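Sugar phosphate isomerase/epimerase (Parabacteroides distasonis, PDB 3OBE) is probably an isomerase or epimerase acting on sugars or sugar phosphates, built on a xylose isomerase-like TIM barrel. Local coordinates at residues A[22-34]-A[274-288]. Numbering follows the deposited sequence. Where two conformers were deposited one is given.
Sequences KMGLQTYSLGQEL and YYVELEGDKKGRTQF. With EOH (ethanol), chain D.
Glu33 closes this contact with its carboxylate, which receives two backbone N-H groups from the first turn of helix 287-300: Gln287 N reaches Glu33 OE2 and Phe288 N reaches Glu33 OE1, each at 2.9 Å and each on the syn side. The Glu33 side chain, extended beyond CG, carries the charge to this helix N-terminus, where the helix dipole would probably stabilise it. Beside it, Leu30 lays CD2 over the face of the Phe288 ring, 3.9 Å from the centroid and 10° off its normal. Gln287 folds back at chi2 (-60°), bringing NE2 to Ser29 O at 2.8 Å, in the carbonyl plane; the same nitrogen also donates to Glu279 O, while Gln287 OE1 accepts from Asp281 N and Trp249 NE1, so the amide's rotation is fixed. Ser29 OG links the two segments, donating to Gln26 O and accepting Leu278 N at 3.0 Å. The Gln26 and Glu277 side chains lie side by side, pointing the same way, with Gln26 CG 3.5 Å from Glu277 OE1; the Glu277 side chain lies near a bound phosphate, probably from the crystallisation liquor. At the other end, Gly24 lets the Tyr275 ring close in, with Tyr275 CD1 3.6 Å from Gly24 CA. Val276 N to Gly24 O and Gln26 N to Val276 O pair strands 24-26 and 273-276 in parallel, closing the TIM barrel between its first and last strands; strand 52-55 flanks the former, strand 240-245 the latter, and helix 287-300 packs against Met23 and Val276.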
loop_
_atom_site.group_PDB
_atom_site.type_symbol
_atom_site.label_atom_id
_atom_site.label_comp_id
_atom_site.label_asym_id
_atom_site.label_seq_id
_atom_site.Cartn_x
_atom_site.Cartn_y
_atom_site.Cartn_z
ATOM N N LYS A 22 -9.818 -5.311 12.190
ATOM C CA LYS A 22 -8.576 -5.540 11.481
ATOM C C LYS A 22 -8.169 -4.208 10.856
ATOM O O LYS A 22 -8.969 -3.504 10.204
ATOM C CB LYS A 22 -8.712 -6.652 10.430
ATOM C CG LYS A 22 -9.154 -8.012 10.969
ATOM C CD LYS A 22 -8.105 -8.696 11.886
ATOM C CE LYS A 22 -8.677 -9.920 12.654
ATOM N NZ LYS A 22 -9.216 -9.607 14.064
HETATM N N MSE A 23 -6.940 -3.836 11.098
HETATM C CA MSE A 23 -6.481 -2.503 10.748
HETATM C C MSE A 23 -4.978 -2.518 10.513
HETATM O O MSE A 23 -4.198 -2.949 11.367
HETATM C CB MSE A 23 -6.834 -1.513 11.878
HETATM C CG MSE A 23 -6.278 -0.175 11.678
HETATM SE SE MSE A 23 -6.974 0.911 13.196
HETATM C CE MSE A 23 -5.891 0.332 14.456
ATOM N N GLY A 24 -4.561 -2.046 9.339
ATOM C CA GLY A 24 -3.147 -2.012 9.034
ATOM C C GLY A 24 -2.483 -0.655 9.113
ATOM O O GLY A 24 -3.144 0.406 9.080
ATOM N N LEU A 25 -1.161 -0.711 9.183
ATOM C CA LEU A 25 -0.317 0.490 9.196
ATOM C C LEU A 25 0.860 0.276 8.286
ATOM O O LEU A 25 1.556 -0.748 8.411
ATOM C CB LEU A 25 0.243 0.754 10.627
ATOM C CG LEU A 25 1.183 1.973 10.741
ATOM C CD1 LEU A 25 0.436 3.285 10.526
ATOM C CD2 LEU A 25 1.896 2.028 12.083
ATOM N N GLN A 26 1.143 1.259 7.427
ATOM C CA GLN A 26 2.418 1.310 6.712
ATOM C C GLN A 26 3.475 1.887 7.641
ATOM O O GLN A 26 3.387 3.020 8.086
ATOM C CB GLN A 26 2.279 2.114 5.420
ATOM C CG GLN A 26 3.582 2.581 4.751
ATOM C CD GLN A 26 4.599 1.468 4.511
ATOM O OE1 GLN A 26 5.641 1.441 5.152
ATOM N NE2 GLN A 26 4.286 0.530 3.601
ATOM N N THR A 27 4.473 1.084 7.991
ATOM C CA THR A 27 5.370 1.444 9.037
ATOM C C THR A 27 6.369 2.581 8.715
ATOM O O THR A 27 7.019 3.159 9.632
ATOM C CB THR A 27 6.195 0.213 9.489
ATOM O OG1 THR A 27 6.963 -0.270 8.394
ATOM C CG2 THR A 27 5.256 -0.899 10.108
ATOM N N TYR A 28 6.480 2.903 7.433
ATOM C CA TYR A 28 7.211 4.072 7.020
ATOM C C TYR A 28 6.658 5.339 7.716
ATOM O O TYR A 28 7.407 6.281 7.959
ATOM C CB TYR A 28 7.137 4.214 5.522
ATOM C CG TYR A 28 8.048 5.287 4.965
ATOM C CD1 TYR A 28 9.423 5.125 4.961
ATOM C CD2 TYR A 28 7.500 6.481 4.475
ATOM C CE1 TYR A 28 10.255 6.112 4.442
ATOM C CE2 TYR A 28 8.325 7.471 3.964
ATOM C CZ TYR A 28 9.677 7.282 3.963
ATOM O OH TYR A 28 10.482 8.263 3.436
ATOM N N SER A 29 5.388 5.292 8.122
ATOM C CA SER A 29 4.765 6.389 8.881
ATOM C C SER A 29 5.508 6.772 10.143
ATOM O O SER A 29 5.403 7.911 10.564
ATOM C CB SER A 29 3.331 6.014 9.302
ATOM O OG SER A 29 2.551 5.692 8.163
ATOM N N LEU A 30 6.211 5.825 10.769
ATOM C CA LEU A 30 6.758 6.042 12.093
ATOM C C LEU A 30 8.234 6.406 12.010
ATOM O O LEU A 30 8.806 6.886 12.980
ATOM C CB LEU A 30 6.583 4.784 12.929
ATOM C CG LEU A 30 5.127 4.530 13.318
ATOM C CD1 LEU A 30 4.985 3.151 13.984
ATOM C CD2 LEU A 30 4.702 5.643 14.331
ATOM N N GLY A 31 8.814 6.182 10.821
ATOM C CA GLY A 31 10.266 6.148 10.592
ATOM C C GLY A 31 11.068 5.615 11.742
ATOM O O GLY A 31 10.882 4.459 12.231
ATOM N N GLN A 32 11.901 6.506 12.266
ATOM C CA GLN A 32 12.872 6.135 13.274
ATOM C C GLN A 32 12.208 5.910 14.618
ATOM O O GLN A 32 12.799 5.285 15.481
ATOM C CB GLN A 32 13.997 7.199 13.357
ATOM C CG GLN A 32 14.941 7.132 12.162
ATOM C CD GLN A 32 15.736 5.825 12.127
ATOM O OE1 GLN A 32 16.158 5.300 13.171
ATOM N NE2 GLN A 32 15.910 5.276 10.931
ATOM N N GLU A 33 10.969 6.394 14.805
ATOM C CA GLU A 33 10.353 6.253 16.132
ATOM C C GLU A 33 10.099 4.789 16.458
ATOM O O GLU A 33 10.190 4.402 17.627
ATOM C CB GLU A 33 9.045 7.023 16.260
ATOM C CG GLU A 33 9.202 8.489 16.049
ATOM C CD GLU A 33 7.903 9.272 16.144
ATOM O OE1 GLU A 33 6.957 8.819 16.858
ATOM O OE2 GLU A 33 7.878 10.370 15.525
ATOM N N LEU A 34 9.823 3.990 15.433
ATOM C CA LEU A 34 9.604 2.546 15.605
ATOM C C LEU A 34 10.954 1.811 15.630
ATOM O O LEU A 34 11.215 1.043 16.540
ATOM C CB LEU A 34 8.692 1.975 14.502
ATOM C CG LEU A 34 8.343 0.476 14.557
ATOM C CD1 LEU A 34 7.746 0.046 15.903
ATOM C CD2 LEU A 34 7.398 0.062 13.382
ATOM N N TYR A 274 -6.787 -2.681 4.506
ATOM C CA TYR A 274 -6.230 -1.367 4.330
ATOM C C TYR A 274 -5.067 -1.060 5.265
ATOM O O TYR A 274 -4.941 -1.640 6.357
ATOM C CB TYR A 274 -7.308 -0.296 4.513
ATOM C CG TYR A 274 -7.814 -0.163 5.942
ATOM C CD1 TYR A 274 -7.207 0.683 6.850
ATOM C CD2 TYR A 274 -8.928 -0.892 6.365
ATOM C CE1 TYR A 274 -7.683 0.800 8.148
ATOM C CE2 TYR A 274 -9.369 -0.812 7.677
ATOM C CZ TYR A 274 -8.767 0.045 8.538
ATOM O OH TYR A 274 -9.292 0.131 9.815
ATOM N N TYR A 275 -4.230 -0.141 4.833
ATOM C CA TYR A 275 -3.128 0.328 5.642
ATOM C C TYR A 275 -3.185 1.828 5.768
ATOM O O TYR A 275 -3.303 2.560 4.766
ATOM C CB TYR A 275 -1.782 -0.104 5.040
ATOM C CG TYR A 275 -1.721 -1.591 4.900
ATOM C CD1 TYR A 275 -1.292 -2.399 5.940
ATOM C CD2 TYR A 275 -2.109 -2.211 3.704
ATOM C CE1 TYR A 275 -1.273 -3.808 5.803
ATOM C CE2 TYR A 275 -2.130 -3.580 3.576
ATOM C CZ TYR A 275 -1.686 -4.377 4.616
ATOM O OH TYR A 275 -1.717 -5.753 4.468
ATOM N N VAL A 276 -3.096 2.277 7.025
ATOM C CA VAL A 276 -2.936 3.675 7.354
ATOM C C VAL A 276 -1.525 4.172 7.029
ATOM O O VAL A 276 -0.528 3.474 7.291
ATOM C CB VAL A 276 -3.225 3.888 8.873
ATOM C CG1 VAL A 276 -2.911 5.289 9.317
ATOM C CG2 VAL A 276 -4.695 3.526 9.197
ATOM N N GLU A 277 -1.440 5.391 6.524
ATOM C CA GLU A 277 -0.158 6.071 6.392
ATOM C C GLU A 277 -0.290 7.520 6.803
ATOM O O GLU A 277 -1.298 8.167 6.508
ATOM C CB GLU A 277 0.401 5.976 4.983
ATOM C CG GLU A 277 1.840 6.574 4.893
ATOM C CD GLU A 277 2.682 6.085 3.728
ATOM O OE1 GLU A 277 2.217 5.240 2.947
ATOM O OE2 GLU A 277 3.837 6.569 3.642
ATOM N N LEU A 278 0.742 8.031 7.456
ATOM C CA LEU A 278 0.888 9.442 7.771
ATOM C C LEU A 278 2.243 9.942 7.290
ATOM O O LEU A 278 3.243 9.245 7.407
ATOM C CB LEU A 278 0.820 9.739 9.255
ATOM C CG LEU A 278 -0.525 9.766 9.977
ATOM C CD1 LEU A 278 -1.233 8.442 9.980
ATOM C CD2 LEU A 278 -0.387 10.352 11.413
ATOM N N GLU A 279 2.207 11.133 6.717
ATOM C CA GLU A 279 3.421 11.873 6.426
ATOM C C GLU A 279 3.902 12.558 7.708
ATOM O O GLU A 279 3.245 12.486 8.746
ATOM C CB GLU A 279 3.177 12.840 5.269
ATOM C CG GLU A 279 2.298 14.027 5.603
ATOM C CD GLU A 279 2.012 14.854 4.373
ATOM O OE1 GLU A 279 1.134 14.456 3.587
ATOM O OE2 GLU A 279 2.705 15.892 4.196
ATOM N N GLY A 280 5.082 13.150 7.651
ATOM C CA GLY A 280 5.695 13.839 8.806
ATOM C C GLY A 280 4.852 15.021 9.234
ATOM O O GLY A 280 4.287 15.737 8.410
ATOM N N ASP A 281 4.687 15.181 10.549
ATOM C CA ASP A 281 3.916 16.290 11.092
ATOM C C ASP A 281 4.594 17.594 10.823
ATOM O O ASP A 281 5.824 17.689 10.839
ATOM C CB ASP A 281 3.734 16.129 12.615
ATOM C CG ASP A 281 2.688 17.048 13.181
ATOM O OD1 ASP A 281 1.649 17.280 12.539
ATOM O OD2 ASP A 281 2.870 17.565 14.292
ATOM N N LYS A 282 3.780 18.632 10.681
ATOM C CA LYS A 282 4.242 19.976 10.510
ATOM C C LYS A 282 4.167 20.797 11.796
ATOM O O LYS A 282 4.705 21.898 11.828
ATOM C CB LYS A 282 3.367 20.704 9.476
ATOM C CG LYS A 282 3.384 20.064 8.076
ATOM C CD LYS A 282 2.412 20.824 7.144
ATOM N N LYS A 283 3.554 20.240 12.847
ATOM C CA LYS A 283 3.333 20.968 14.083
ATOM C C LYS A 283 4.047 20.400 15.309
ATOM O O LYS A 283 3.565 20.564 16.449
ATOM C CB LYS A 283 1.844 21.022 14.364
ATOM C CG LYS A 283 0.987 21.559 13.258
ATOM C CD LYS A 283 -0.344 21.998 13.813
ATOM C CE LYS A 283 -1.272 22.462 12.739
ATOM N NZ LYS A 283 -2.618 22.769 13.298
ATOM N N GLY A 284 5.167 19.723 15.078
ATOM C CA GLY A 284 6.085 19.333 16.141
ATOM C C GLY A 284 5.740 18.095 16.931
ATOM O O GLY A 284 6.415 17.829 17.930
ATOM N N ARG A 285 4.726 17.359 16.495
ATOM C CA ARG A 285 4.229 16.202 17.229
ATOM C C ARG A 285 4.945 14.935 16.751
ATOM O O ARG A 285 5.601 14.907 15.701
ATOM C CB ARG A 285 2.727 16.070 17.043
ATOM C CG ARG A 285 1.925 17.289 17.574
ATOM C CD ARG A 285 0.500 17.172 17.107
ATOM N NE ARG A 285 0.389 17.486 15.682
ATOM C CZ ARG A 285 -0.756 17.721 15.048
ATOM N NH1 ARG A 285 -1.900 17.589 15.688
ATOM N NH2 ARG A 285 -0.745 18.030 13.766
ATOM N N THR A 286 4.788 13.870 17.517
ATOM C CA THR A 286 5.363 12.589 17.121
ATOM C C THR A 286 4.486 11.880 16.104
ATOM O O THR A 286 3.256 11.990 16.115
ATOM C CB THR A 286 5.577 11.647 18.339
ATOM O OG1 THR A 286 4.315 11.293 18.933
ATOM C CG2 THR A 286 6.456 12.272 19.377
ATOM N N GLN A 287 5.118 11.060 15.261
ATOM C CA GLN A 287 4.353 10.170 14.399
ATOM C C GLN A 287 3.541 9.186 15.207
ATOM O O GLN A 287 2.405 8.885 14.815
ATOM C CB GLN A 287 5.273 9.457 13.408
ATOM C CG GLN A 287 5.936 10.426 12.414
ATOM C CD GLN A 287 4.912 11.173 11.597
ATOM O OE1 GLN A 287 4.606 12.325 11.885
ATOM N NE2 GLN A 287 4.376 10.532 10.575
ATOM N N PHE A 288 4.079 8.710 16.332
ATOM C CA PHE A 288 3.275 7.781 17.173
ATOM C C PHE A 288 1.954 8.389 17.562
ATOM O O PHE A 288 0.940 7.711 17.524
ATOM C CB PHE A 288 4.013 7.278 18.398
ATOM C CG PHE A 288 4.533 5.895 18.230
ATOM C CD1 PHE A 288 3.664 4.826 18.190
ATOM C CD2 PHE A 288 5.883 5.660 18.077
ATOM C CE1 PHE A 288 4.141 3.542 18.034
ATOM C CE2 PHE A 288 6.358 4.360 17.896
ATOM C CZ PHE A 288 5.466 3.318 17.888
HETATM C C1 EOH D . -5.700 -4.962 7.479
HETATM C C2 EOH D . -4.642 -5.232 6.417
HETATM O O EOH D . -6.831 -4.186 7.097
HETATM O O HOH W 1 -10.899 -1.841 10.466
#